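Local structure of aldo-keto reductase AKR2E4 (Bombyx mori, 3WCZ) at residues L88-H93 / I119-A124; D135-W140 / I165-S170; G142-R147 / N171-P176. The protein reduces 3-dehydroecdysone with NADPH as cosubstrate, as a TIM-barrel aldo-keto reductase of the silkworm that may take part in regulating moulting. All blocks are in the same frame, centred on the assembly; numbering follows the deposited sequence. Where two conformers were deposited one is given.

Contact 1. Residues L88-H93 / I119-A124; sequences LWNDKH and IHFPIA. With NAP (NADP nicotinamide-adenine-dinucleotide phosphate), chain B.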
loop_
_atom_site.group_PDB
_atom_site.type_symbol
_atom_site.label_atom_id
_atom_site.label_comp_id
_atom_site.label_asym_id
_atom_site.label_seq_id
_atom_site.Cartn_x
_atom_site.Cartn_y
_atom_site.Cartn_z
ATOM N N LEU A 88 -3.430 10.510 -4.088
ATOM C CA LEU A 88 -3.343 11.768 -4.836
ATOM C C LEU A 88 -2.115 11.716 -5.719
ATOM O O LEU A 88 -1.000 11.523 -5.227
ATOM C CB LEU A 88 -3.145 12.886 -3.810
ATOM C CG LEU A 88 -2.970 14.293 -4.383
ATOM C CD1 LEU A 88 -4.314 14.895 -4.835
ATOM C CD2 LEU A 88 -2.251 15.171 -3.353
ATOM N N TRP A 89 -2.295 11.911 -7.028
ATOM C CA TRP A 89 -1.174 11.840 -7.942
ATOM C C TRP A 89 -0.321 13.122 -7.950
ATOM O O TRP A 89 -0.737 14.174 -7.437
ATOM C CB TRP A 89 -1.621 11.400 -9.359
ATOM C CG TRP A 89 -0.445 11.119 -10.259
ATOM C CD1 TRP A 89 -0.142 11.748 -11.452
ATOM C CD2 TRP A 89 0.616 10.198 -10.013
ATOM N NE1 TRP A 89 1.041 11.265 -11.932
ATOM C CE2 TRP A 89 1.529 10.314 -11.077
ATOM C CE3 TRP A 89 0.891 9.287 -8.988
ATOM C CZ2 TRP A 89 2.691 9.546 -11.147
ATOM C CZ3 TRP A 89 2.041 8.543 -9.047
ATOM C CH2 TRP A 89 2.925 8.669 -10.121
ATOM N N ASN A 90 0.875 13.004 -8.518
ATOM C CA ASN A 90 1.926 14.005 -8.427
ATOM C C ASN A 90 1.597 15.337 -9.106
ATOM O O ASN A 90 2.241 16.340 -8.803
ATOM C CB ASN A 90 3.205 13.477 -9.055
ATOM C CG ASN A 90 3.735 12.232 -8.379
ATOM O OD1 ASN A 90 3.307 11.823 -7.294
ATOM N ND2 ASN A 90 4.685 11.583 -9.066
ATOM N N ASP A 91 0.638 15.340 -10.023
ATOM C CA ASP A 91 0.256 16.577 -10.730
ATOM C C ASP A 91 -0.875 17.332 -10.046
ATOM O O ASP A 91 -1.418 18.288 -10.594
ATOM C CB ASP A 91 -0.089 16.310 -12.204
ATOM C CG ASP A 91 -1.301 15.420 -12.395
ATOM O OD1 ASP A 91 -1.727 14.710 -11.467
ATOM O OD2 ASP A 91 -1.830 15.406 -13.539
ATOM N N LYS A 92 -1.225 16.920 -8.834
ATOM C CA LYS A 92 -2.307 17.531 -8.084
ATOM C C LYS A 92 -1.845 18.011 -6.712
ATOM O O LYS A 92 -2.595 17.930 -5.721
ATOM C CB LYS A 92 -3.497 16.574 -7.904
ATOM C CG LYS A 92 -4.104 16.043 -9.215
ATOM C CD LYS A 92 -4.680 17.119 -10.109
ATOM C CE LYS A 92 -5.261 16.486 -11.371
ATOM N NZ LYS A 92 -5.897 17.466 -12.235
ATOM N N HIS A 93 -0.628 18.543 -6.641
ATOM C CA HIS A 93 -0.045 18.897 -5.356
ATOM C C HIS A 93 -0.355 20.299 -4.838
ATOM O O HIS A 93 -0.100 20.594 -3.671
ATOM C CB HIS A 93 1.460 18.641 -5.364
ATOM C CG HIS A 93 1.824 17.217 -5.079
ATOM N ND1 HIS A 93 2.970 16.885 -4.402
ATOM C CD2 HIS A 93 1.183 16.050 -5.333
ATOM C CE1 HIS A 93 3.039 15.566 -4.271
ATOM N NE2 HIS A 93 1.973 15.036 -4.845
ATOM N N ILE A 119 -0.852 11.006 -0.015
ATOM C CA ILE A 119 -0.040 11.674 -1.014
ATOM C C ILE A 119 0.848 10.586 -1.636
ATOM O O ILE A 119 1.634 9.950 -0.919
ATOM C CB ILE A 119 0.847 12.775 -0.400
ATOM C CG1 ILE A 119 0.005 13.812 0.349
ATOM C CG2 ILE A 119 1.691 13.424 -1.505
ATOM C CD1 ILE A 119 0.854 14.972 0.881
ATOM N N HIS A 120 0.748 10.348 -2.939
ATOM C CA HIS A 120 1.382 9.172 -3.552
ATOM C C HIS A 120 2.910 9.251 -3.530
ATOM O O HIS A 120 3.584 8.258 -3.270
ATOM C CB HIS A 120 0.842 9.010 -4.994
ATOM C CG HIS A 120 0.961 7.623 -5.548
ATOM N ND1 HIS A 120 0.029 7.095 -6.412
ATOM C CD2 HIS A 120 1.914 6.672 -5.382
ATOM C CE1 HIS A 120 0.407 5.868 -6.753
ATOM N NE2 HIS A 120 1.535 5.583 -6.126
ATOM N N PHE A 121 3.453 10.441 -3.811
ATOM C CA PHE A 121 4.883 10.730 -3.688
ATOM C C PHE A 121 5.063 12.155 -3.174
ATOM O O PHE A 121 4.190 13.024 -3.395
ATOM C CB PHE A 121 5.613 10.666 -5.047
ATOM C CG PHE A 121 5.795 9.282 -5.592
ATOM C CD1 PHE A 121 4.824 8.731 -6.394
ATOM C CD2 PHE A 121 6.953 8.569 -5.346
ATOM C CE1 PHE A 121 4.980 7.443 -6.920
ATOM C CE2 PHE A 121 7.118 7.268 -5.829
ATOM C CZ PHE A 121 6.133 6.717 -6.630
ATOM N N PRO A 122 6.243 12.452 -2.613
ATOM C CA PRO A 122 6.495 13.832 -2.157
ATOM C C PRO A 122 6.866 14.767 -3.309
ATOM O O PRO A 122 6.976 15.964 -3.079
ATOM C CB PRO A 122 7.660 13.681 -1.164
ATOM C CG PRO A 122 8.376 12.415 -1.589
ATOM C CD PRO A 122 7.277 11.512 -2.145
ATOM N N ILE A 123 7.084 14.229 -4.491
ATOM C CA ILE A 123 7.423 14.971 -5.694
ATOM C C ILE A 123 6.163 15.554 -6.300
ATOM O O ILE A 123 5.111 14.925 -6.324
ATOM C CB ILE A 123 8.078 14.022 -6.735
ATOM C CG1 ILE A 123 9.344 13.386 -6.148
ATOM C CG2 ILE A 123 8.392 14.734 -8.009
ATOM C CD1 ILE A 123 9.794 12.148 -6.925
ATOM N N ALA A 124 6.293 16.772 -6.830
ATOM C CA ALA A 124 5.221 17.439 -7.579
ATOM C C ALA A 124 5.664 17.533 -9.035
ATOM O O ALA A 124 6.818 17.866 -9.316
ATOM C CB ALA A 124 4.948 18.804 -7.031
HETATM P PA NAP B . 3.204 -7.680 -5.277
HETATM O O1A NAP B . 1.984 -7.821 -4.466
HETATM O O2A NAP B . 4.502 -7.361 -4.716
HETATM O O5B NAP B . 3.406 -8.852 -6.287
HETATM C C5B NAP B . 2.367 -9.292 -7.108
HETATM C C4B NAP B . 2.715 -10.508 -7.952
HETATM O O4B NAP B . 2.817 -11.667 -7.103
HETATM C C3B NAP B . 1.771 -10.847 -9.042
HETATM O O3B NAP B . 2.541 -11.299 -10.130
HETATM C C2B NAP B . 0.963 -11.905 -8.461
HETATM O O2B NAP B . 0.362 -12.767 -9.406
HETATM C C1B NAP B . 1.938 -12.652 -7.590
HETATM N N9A NAP B . 1.398 -13.320 -6.424
HETATM C C8A NAP B . 0.453 -12.822 -5.600
HETATM N N7A NAP B . 0.257 -13.610 -4.563
HETATM C C5A NAP B . 1.097 -14.683 -4.701
HETATM C C6A NAP B . 1.335 -15.826 -3.931
HETATM N N6A NAP B . 0.652 -16.134 -2.750
HETATM N N1A NAP B . 2.262 -16.682 -4.395
HETATM C C2A NAP B . 2.930 -16.434 -5.521
HETATM N N3A NAP B . 2.738 -15.342 -6.280
HETATM C C4A NAP B . 1.823 -14.457 -5.856
HETATM O O3 NAP B . 2.852 -6.548 -6.383
HETATM P PN NAP B . 2.894 -4.964 -6.546
HETATM O O1N NAP B . 1.744 -4.646 -7.430
HETATM O O2N NAP B . 4.268 -4.585 -6.973
HETATM O O5D NAP B . 2.676 -4.338 -5.102
HETATM C C5D NAP B . 1.502 -4.560 -4.395
HETATM C C4D NAP B . 0.566 -3.351 -4.268
HETATM O O4D NAP B . 1.173 -2.304 -3.534
HETATM C C3D NAP B . 0.200 -2.701 -5.563
HETATM O O3D NAP B . -0.695 -3.477 -6.334
HETATM C C2D NAP B . -0.307 -1.422 -5.114
HETATM O O2D NAP B . -1.577 -1.559 -4.543
HETATM C C1D NAP B . 0.724 -1.054 -4.069
HETATM N N1N NAP B . 1.898 -0.277 -4.484
HETATM C C2N NAP B . 2.009 1.018 -4.134
HETATM C C3N NAP B . 3.115 1.738 -4.507
HETATM C C7N NAP B . 3.184 3.143 -4.039
HETATM O O7N NAP B . 2.545 3.554 -3.041
HETATM N N7N NAP B . 4.088 3.932 -4.657
HETATM C C4N NAP B . 4.115 1.172 -5.320
HETATM C C5N NAP B . 4.003 -0.181 -5.668
HETATM C C6N NAP B . 2.877 -0.862 -5.224
HETATM P P2B NAP B . -1.215 -13.047 -9.438
HETATM O O1X NAP B . -1.385 -13.958 -10.670
HETATM O O2X NAP B . -1.571 -13.767 -8.212
HETATM O O3X NAP B . -1.903 -11.714 -9.595
HETATM O O HOH W 1 1.571 12.406 -5.305
HETATM O O HOH W 2 5.186 18.092 -3.311
#
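Leu88 O, the last carbonyl of strand 83-88, is met by His120 N, which donates to it at 3.1 Å in the carbonyl plane, and by a bound water at 2.7 Å. The same water is hydrogen-bonded to Asn90 OD1 and His93 NE2, each also at 2.7 Å, and accepts from Phe121 N; it cannot donate to every acceptor in reach, and which take its protons stays open. One solvent molecule thus joins the two loops where the parallel strands 83-88 and 114-119 of the TIM barrel end. A second water bridges His93 ND1 and Pro122 O. Both ring nitrogens of His93 have in-plane water partners, which fixes the rotation of the imidazole; its CE1 edge is turned into the opposite loop, with Phe121 O 2.9 Å from CE1, and Ala124 lies over one face. Closer to the cofactor, the six-membered ring of Trp89 sets its edge against the face of His120 in a T-shaped pair, planes 83° apart. With CG anti to the backbone N (chi1 -157°), the His120 ring reaches past Trp89 toward the nicotinamide carboxamide, and NE2 comes within 3.4 Å of NADP N7N. Phe121 completes the aromatic cluster, its CE1 3.8 Å from Trp89 CZ3, and Asn90 OD1 meets its edge. Trp300, from outside the two loops, makes an edge-to-face pair with Phe121. Leu88 O, Asn90 OD1, Phe121 N and the His93 ring nitrogens thus find partners in water and backbone, which would hold His120 and Phe121 beside the nicotinamide and close to Tyr58, the proton donor by similarity.

Contact 2. Residues D135-W140 / I165-S170; sequences DYLETW and ITRLVS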
loop_
_atom_site.group_PDB
_atom_site.type_symbol
_atom_site.label_atom_id
_atom_site.label_comp_id
_atom_site.label_asym_id
_atom_site.label_seq_id
_atom_site.Cartn_x
_atom_site.Cartn_y
_atom_site.Cartn_z
ATOM N N ASP A 135 5.950 22.577 -2.367
ATOM C CA ASP A 135 6.282 21.941 -1.099
ATOM C C ASP A 135 5.163 20.978 -0.717
ATOM O O ASP A 135 3.983 21.308 -0.770
ATOM C CB ASP A 135 6.416 23.042 -0.055
ATOM C CG ASP A 135 7.052 22.600 1.236
ATOM O OD1 ASP A 135 7.167 21.384 1.526
ATOM O OD2 ASP A 135 7.456 23.506 2.005
ATOM N N TYR A 136 5.550 19.758 -0.335
ATOM C CA TYR A 136 4.561 18.767 0.103
ATOM C C TYR A 136 3.857 19.236 1.377
ATOM O O TYR A 136 2.790 18.739 1.704
ATOM C CB TYR A 136 5.196 17.362 0.291
ATOM C CG TYR A 136 6.373 17.364 1.225
ATOM C CD1 TYR A 136 6.186 17.430 2.599
ATOM C CD2 TYR A 136 7.672 17.322 0.753
ATOM C CE1 TYR A 136 7.249 17.478 3.457
ATOM C CE2 TYR A 136 8.755 17.388 1.606
ATOM C CZ TYR A 136 8.542 17.455 2.967
ATOM O OH TYR A 136 9.611 17.540 3.809
ATOM N N LEU A 137 4.417 20.224 2.082
ATOM C CA LEU A 137 3.684 20.792 3.222
ATOM C C LEU A 137 2.419 21.500 2.762
ATOM O O LEU A 137 1.407 21.516 3.466
ATOM C CB LEU A 137 4.540 21.764 4.034
ATOM C CG LEU A 137 5.742 21.210 4.759
ATOM C CD1 LEU A 137 6.400 22.364 5.468
ATOM C CD2 LEU A 137 5.349 20.119 5.743
ATOM N N GLU A 138 2.473 22.119 1.596
ATOM C CA GLU A 138 1.286 22.729 1.031
ATOM C C GLU A 138 0.243 21.676 0.651
ATOM O O GLU A 138 -0.950 21.813 0.917
ATOM C CB GLU A 138 1.637 23.583 -0.176
ATOM C CG GLU A 138 0.397 24.086 -0.823
ATOM C CD GLU A 138 0.633 25.054 -1.953
ATOM O OE1 GLU A 138 1.575 25.873 -1.819
ATOM O OE2 GLU A 138 -0.135 25.019 -2.946
ATOM N N THR A 139 0.711 20.603 0.023
ATOM C CA THR A 139 -0.174 19.529 -0.373
ATOM C C THR A 139 -0.861 18.977 0.883
ATOM O O THR A 139 -2.052 18.658 0.887
ATOM C CB THR A 139 0.651 18.432 -1.062
ATOM O OG1 THR A 139 1.506 19.031 -2.045
ATOM C CG2 THR A 139 -0.230 17.379 -1.710
ATOM N N TRP A 140 -0.081 18.860 1.959
ATOM C CA TRP A 140 -0.593 18.309 3.211
ATOM C C TRP A 140 -1.686 19.205 3.777
ATOM O O TRP A 140 -2.641 18.697 4.396
ATOM C CB TRP A 140 0.546 18.097 4.213
ATOM C CG TRP A 140 0.127 17.333 5.426
ATOM C CD1 TRP A 140 0.019 17.815 6.694
ATOM C CD2 TRP A 140 -0.280 15.971 5.479
ATOM N NE1 TRP A 140 -0.426 16.826 7.537
ATOM C CE2 TRP A 140 -0.593 15.674 6.813
ATOM C CE3 TRP A 140 -0.412 14.961 4.513
ATOM C CZ2 TRP A 140 -1.033 14.414 7.214
ATOM C CZ3 TRP A 140 -0.853 13.729 4.914
ATOM C CH2 TRP A 140 -1.155 13.462 6.239
ATOM N N ILE A 165 9.476 12.750 6.572
ATOM C CA ILE A 165 8.549 12.429 7.642
ATOM C C ILE A 165 8.768 13.375 8.835
ATOM O O ILE A 165 7.797 13.942 9.360
ATOM C CB ILE A 165 8.687 10.963 8.079
ATOM C CG1 ILE A 165 8.087 10.027 7.040
ATOM C CG2 ILE A 165 8.032 10.742 9.434
ATOM C CD1 ILE A 165 6.591 10.138 6.870
ATOM N N THR A 166 10.019 13.552 9.238
ATOM C CA THR A 166 10.308 14.449 10.363
ATOM C C THR A 166 9.824 15.878 10.056
ATOM O O THR A 166 9.200 16.530 10.918
ATOM C CB THR A 166 11.816 14.425 10.667
ATOM O OG1 THR A 166 12.156 13.121 11.132
ATOM C CG2 THR A 166 12.224 15.465 11.703
ATOM N N ARG A 167 10.100 16.378 8.853
ATOM C CA ARG A 167 9.718 17.737 8.512
ATOM C C ARG A 167 8.217 17.868 8.487
ATOM O O ARG A 167 7.649 18.871 8.938
ATOM C CB ARG A 167 10.314 18.118 7.162
ATOM C CG ARG A 167 10.008 19.537 6.721
ATOM C CD ARG A 167 10.965 20.000 5.622
ATOM N NE ARG A 167 10.648 21.352 5.165
ATOM C CZ ARG A 167 9.738 21.634 4.245
ATOM N NH1 ARG A 167 9.028 20.689 3.641
ATOM N NH2 ARG A 167 9.506 22.906 3.918
ATOM N N LEU A 168 7.545 16.874 7.929
ATOM C CA LEU A 168 6.103 16.891 7.864
ATOM C C LEU A 168 5.509 16.898 9.259
ATOM O O LEU A 168 4.632 17.733 9.537
ATOM C CB LEU A 168 5.602 15.706 7.010
ATOM C CG LEU A 168 4.092 15.605 6.841
ATOM C CD1 LEU A 168 3.566 16.881 6.199
ATOM C CD2 LEU A 168 3.710 14.395 5.996
ATOM N N VAL A 169 6.014 16.054 10.165
ATOM C CA VAL A 169 5.540 15.989 11.536
ATOM C C VAL A 169 5.765 17.317 12.281
ATOM O O VAL A 169 4.887 17.778 13.011
ATOM C CB VAL A 169 6.196 14.818 12.308
ATOM C CG1 VAL A 169 5.873 14.917 13.777
ATOM C CG2 VAL A 169 5.724 13.485 11.725
ATOM N N SER A 170 6.926 17.918 12.094
ATOM C CA SER A 170 7.257 19.147 12.806
ATOM C C SER A 170 6.498 20.371 12.306
ATOM O O SER A 170 6.433 21.376 13.022
ATOM C CB SER A 170 8.748 19.425 12.699
ATOM O OG SER A 170 9.465 18.448 13.430
#
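The axes of helix segments 136-140 and 165-170 approach to 10.6 Å and cross at -49°, the CA atoms of Leu137 and Leu168 being the nearest pair, 6.5 Å apart. At the start of helix 136-148 Arg167 and Asp135 meet head-on: NH1 donates to Asp135 OD1 and NH2 to OD2, both at 2.9 Å and both almost straight, with guanidinium and carboxylate only 19° from coplanar. OD1 presents its syn lone pair to the arginine and also takes Leu137 N at 3.0 Å from above the carboxylate plane. Asp135 is thus both N-cap of helix 136-148 and anionic half of the salt bridge, which probably favours its charged form. The extended chain of Arg167 brings its guanidinium against two further neighbours. Leu137 CD1 rests on one face, whereas Tyr136 OH lies at the edge and accepts a weak third bond from NH1 at 3.2 Å. That tyrosine has CG between its backbone N and carbonyl carbon (chi1 55°), folding the ring back until Asp135 OD1 sits over its centre. Deeper in, Leu168 CD1 lies 3.7 Å from Leu137 CD2 and forms a CH-pi contact over the face of Trp140, 3.8 Å from the centroid of its five-membered ring. The indole N-H of Trp140 is used outside the pair, by Ile174 O. These neighbouring outer helices of the (beta/alpha)8 barrel pack over strand 152-158, where Trp140 and Leu168 both touch Val157; Trp140 also touches Ile119 of strand 114-119, and Ile165 reaches His195 and Cys196 of helix 190-198.

Contact 3. Residues G142-R147 / N171-P176; sequences GMQDAR and NSYIRP. With EDO (1,2-ethanediol), chain C.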
loop_
_atom_site.group_PDB
_atom_site.type_symbol
_atom_site.label_atom_id
_atom_site.label_comp_id
_atom_site.label_asym_id
_atom_site.label_seq_id
_atom_site.Cartn_x
_atom_site.Cartn_y
_atom_site.Cartn_z
ATOM N N GLY A 142 -3.877 20.719 1.961
ATOM C CA GLY A 142 -5.031 20.272 1.206
ATOM C C GLY A 142 -5.560 18.948 1.761
ATOM O O GLY A 142 -6.761 18.721 1.762
ATOM N N MET A 143 -4.654 18.055 2.173
ATOM C CA MET A 143 -5.041 16.792 2.792
ATOM C C MET A 143 -5.801 17.046 4.094
ATOM O O MET A 143 -6.823 16.393 4.346
ATOM C CB MET A 143 -3.830 15.889 3.058
ATOM C CG MET A 143 -3.051 15.513 1.796
ATOM S SD MET A 143 -3.920 14.460 0.595
ATOM C CE MET A 143 -3.774 12.881 1.440
ATOM N N GLN A 144 -5.303 17.977 4.917
ATOM C CA GLN A 144 -5.965 18.347 6.169
ATOM C C GLN A 144 -7.355 18.878 5.879
ATOM O O GLN A 144 -8.299 18.549 6.580
ATOM C CB GLN A 144 -5.102 19.351 6.958
ATOM C CG GLN A 144 -3.848 18.710 7.527
ATOM C CD GLN A 144 -2.861 19.652 8.153
ATOM O OE1 GLN A 144 -2.112 19.240 9.074
ATOM N NE2 GLN A 144 -2.868 20.912 7.740
ATOM N N ASP A 145 -7.491 19.655 4.814
ATOM C CA ASP A 145 -8.803 20.158 4.401
ATOM C C ASP A 145 -9.764 19.019 4.003
ATOM O O ASP A 145 -10.933 19.023 4.390
ATOM C CB ASP A 145 -8.671 21.121 3.214
ATOM C CG ASP A 145 -7.929 22.417 3.544
ATOM O OD1 ASP A 145 -7.782 22.771 4.722
ATOM O OD2 ASP A 145 -7.487 23.056 2.558
ATOM N N ALA A 146 -9.277 18.055 3.223
ATOM C CA ALA A 146 -10.119 16.925 2.823
ATOM C C ALA A 146 -10.616 16.154 4.037
ATOM O O ALA A 146 -11.762 15.709 4.041
ATOM C CB ALA A 146 -9.376 16.001 1.912
ATOM N N ARG A 147 -9.766 16.002 5.051
ATOM C CA ARG A 147 -10.170 15.334 6.285
ATOM C C ARG A 147 -11.229 16.171 7.024
ATOM O O ARG A 147 -12.246 15.631 7.476
ATOM C CB ARG A 147 -8.948 15.121 7.164
ATOM C CG ARG A 147 -9.195 14.352 8.456
ATOM C CD ARG A 147 -7.980 14.645 9.373
ATOM N NE ARG A 147 -8.247 14.647 10.817
ATOM C CZ ARG A 147 -8.482 13.524 11.484
ATOM N NH1 ARG A 147 -8.534 12.368 10.819
ATOM N NH2 ARG A 147 -8.688 13.548 12.790
ATOM N N ASN A 171 5.922 20.299 11.117
ATOM C CA ASN A 171 5.371 21.471 10.476
ATOM C C ASN A 171 3.938 21.340 10.081
ATOM O O ASN A 171 3.454 22.157 9.301
ATOM C CB ASN A 171 6.211 21.877 9.270
ATOM C CG ASN A 171 7.574 22.368 9.670
ATOM O OD1 ASN A 171 7.718 23.536 10.087
ATOM N ND2 ASN A 171 8.587 21.531 9.540
ATOM N N SER A 172 3.221 20.406 10.689
ATOM C CA SER A 172 1.787 20.237 10.444
ATOM C C SER A 172 1.068 19.987 11.761
ATOM O O SER A 172 1.706 19.595 12.735
ATOM C CB SER A 172 1.492 19.113 9.446
ATOM O OG SER A 172 1.874 17.859 9.942
ATOM N N TYR A 173 -0.244 20.153 11.775
ATOM C CA TYR A 173 -0.985 19.969 13.023
ATOM C C TYR A 173 -1.481 18.562 13.177
ATOM O O TYR A 173 -1.741 18.112 14.289
ATOM C CB TYR A 173 -2.174 20.910 13.155
ATOM C CG TYR A 173 -3.428 20.450 12.451
ATOM C CD1 TYR A 173 -4.222 19.418 12.958
ATOM C CD2 TYR A 173 -3.813 21.051 11.264
ATOM C CE1 TYR A 173 -5.372 19.007 12.295
ATOM C CE2 TYR A 173 -4.954 20.653 10.599
ATOM C CZ TYR A 173 -5.731 19.636 11.117
ATOM O OH TYR A 173 -6.860 19.271 10.421
ATOM N N ILE A 174 -1.585 17.843 12.077
ATOM C CA ILE A 174 -1.853 16.425 12.194
ATOM C C ILE A 174 -0.853 15.600 11.412
ATOM O O ILE A 174 -0.675 15.838 10.221
ATOM C CB ILE A 174 -3.221 16.159 11.727
ATOM C CG1 ILE A 174 -3.500 14.660 11.761
ATOM C CG2 ILE A 174 -3.424 16.625 10.385
ATOM C CD1 ILE A 174 -4.971 14.352 11.699
ATOM N N ARG A 175 -0.194 14.643 12.053
ATOM C CA ARG A 175 0.782 13.834 11.337
ATOM C C ARG A 175 0.047 12.721 10.581
ATOM O O ARG A 175 -1.122 12.414 10.843
ATOM C CB ARG A 175 1.889 13.283 12.243
ATOM C CG ARG A 175 1.467 12.149 13.081
ATOM C CD ARG A 175 2.494 11.796 14.156
ATOM N NE ARG A 175 2.741 12.937 15.050
ATOM C CZ ARG A 175 3.658 12.971 16.009
ATOM N NH1 ARG A 175 4.459 11.943 16.236
ATOM N NH2 ARG A 175 3.776 14.066 16.736
ATOM N N PRO A 176 0.708 12.199 9.559
ATOM C CA PRO A 176 0.100 11.134 8.787
ATOM C C PRO A 176 -0.213 9.934 9.666
ATOM O O PRO A 176 0.532 9.649 10.620
ATOM C CB PRO A 176 1.169 10.815 7.736
ATOM C CG PRO A 176 2.391 11.424 8.205
ATOM C CD PRO A 176 2.043 12.555 9.066
HETATM C C1 EDO C . 0.535 15.989 15.663
HETATM O O1 EDO C . 1.746 15.575 15.003
HETATM C C2 EDO C . -0.317 14.759 15.995
HETATM O O2 EDO C . -0.917 14.267 14.778
#
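A single amide oxygen, OE1 of Gln144, serves two consecutive backbone N-H groups, those of Tyr173 and Ile174, yet both hydrogen bonds are weak, each 3.4 Å from nitrogen to OE1. The contact belongs to the outer layer of the TIM barrel, where helix 136-148 meets the loop that leads from helix 162-170 into strand 178-182. The bond from Ile174 N is the straighter, at 159°. Gln144 stretches from the helix into the bend of the loop, its chain extended beyond CG, and its amide slides along the Tyr173 ring with the two planes 28° apart. Tyr173 is modelled in two conformers, so its ring contacts are less certain. In the conformer described, OE1 lies over the ring face and Gln144 CD is 3.4 Å from Tyr173 CE2; CG sits between the backbone N and carbonyl carbon (chi1 83°), turning the ring back over the glutamine, and the hydroxyl bonds to Gln148 one turn farther along the helix. Ile174 CG2 lies beside the glutamine over the same face of the ring, 3.2 Å from Gln144 OE1, and also touches its CG, while that oxygen receives the two N-H groups of the loop. The other branch of Ile174 reaches the next turn of the helix, where CD1 lies over one face of the Arg147 guanidinium. Arg147 also forms a long, weak ion pair with Asp12. Ser172 turns its hydroxyl to Leu168 O, at the end of the preceding helix. An ethanediol, probably from the crystallisation liquor, is bound by Arg175: the backbone N donates to its O2 at 2.8 Å, while NE at 2.8 Å and NH2 at 3.1 Å donate to its O1.

How the contacts relate
The three contacts lie on the same side of the chain's centre, contact 1 nearest to it and contacts 2 and 3 at similar distances. Contact 1 is buried at the strand ends beside the nicotinamide and relies on water and aromatic rings; contact 2, partly buried, joins two outer helices by a salt bridge over a leucine-tryptophan core; contact 3 lies at the surface, with weak amide bonds and side-chain packing. Helix 136-148 is common to contacts 2 and 3, and its Thr139 reaches contact 1, where OG1 is 2.8 Å from His93 O, a probable hydrogen bond. Trp140 joins contacts 2 and 3, with NE1 2.9 Å from Ile174 O. Along the chain, contact 1 closes before their interleaved segments begin.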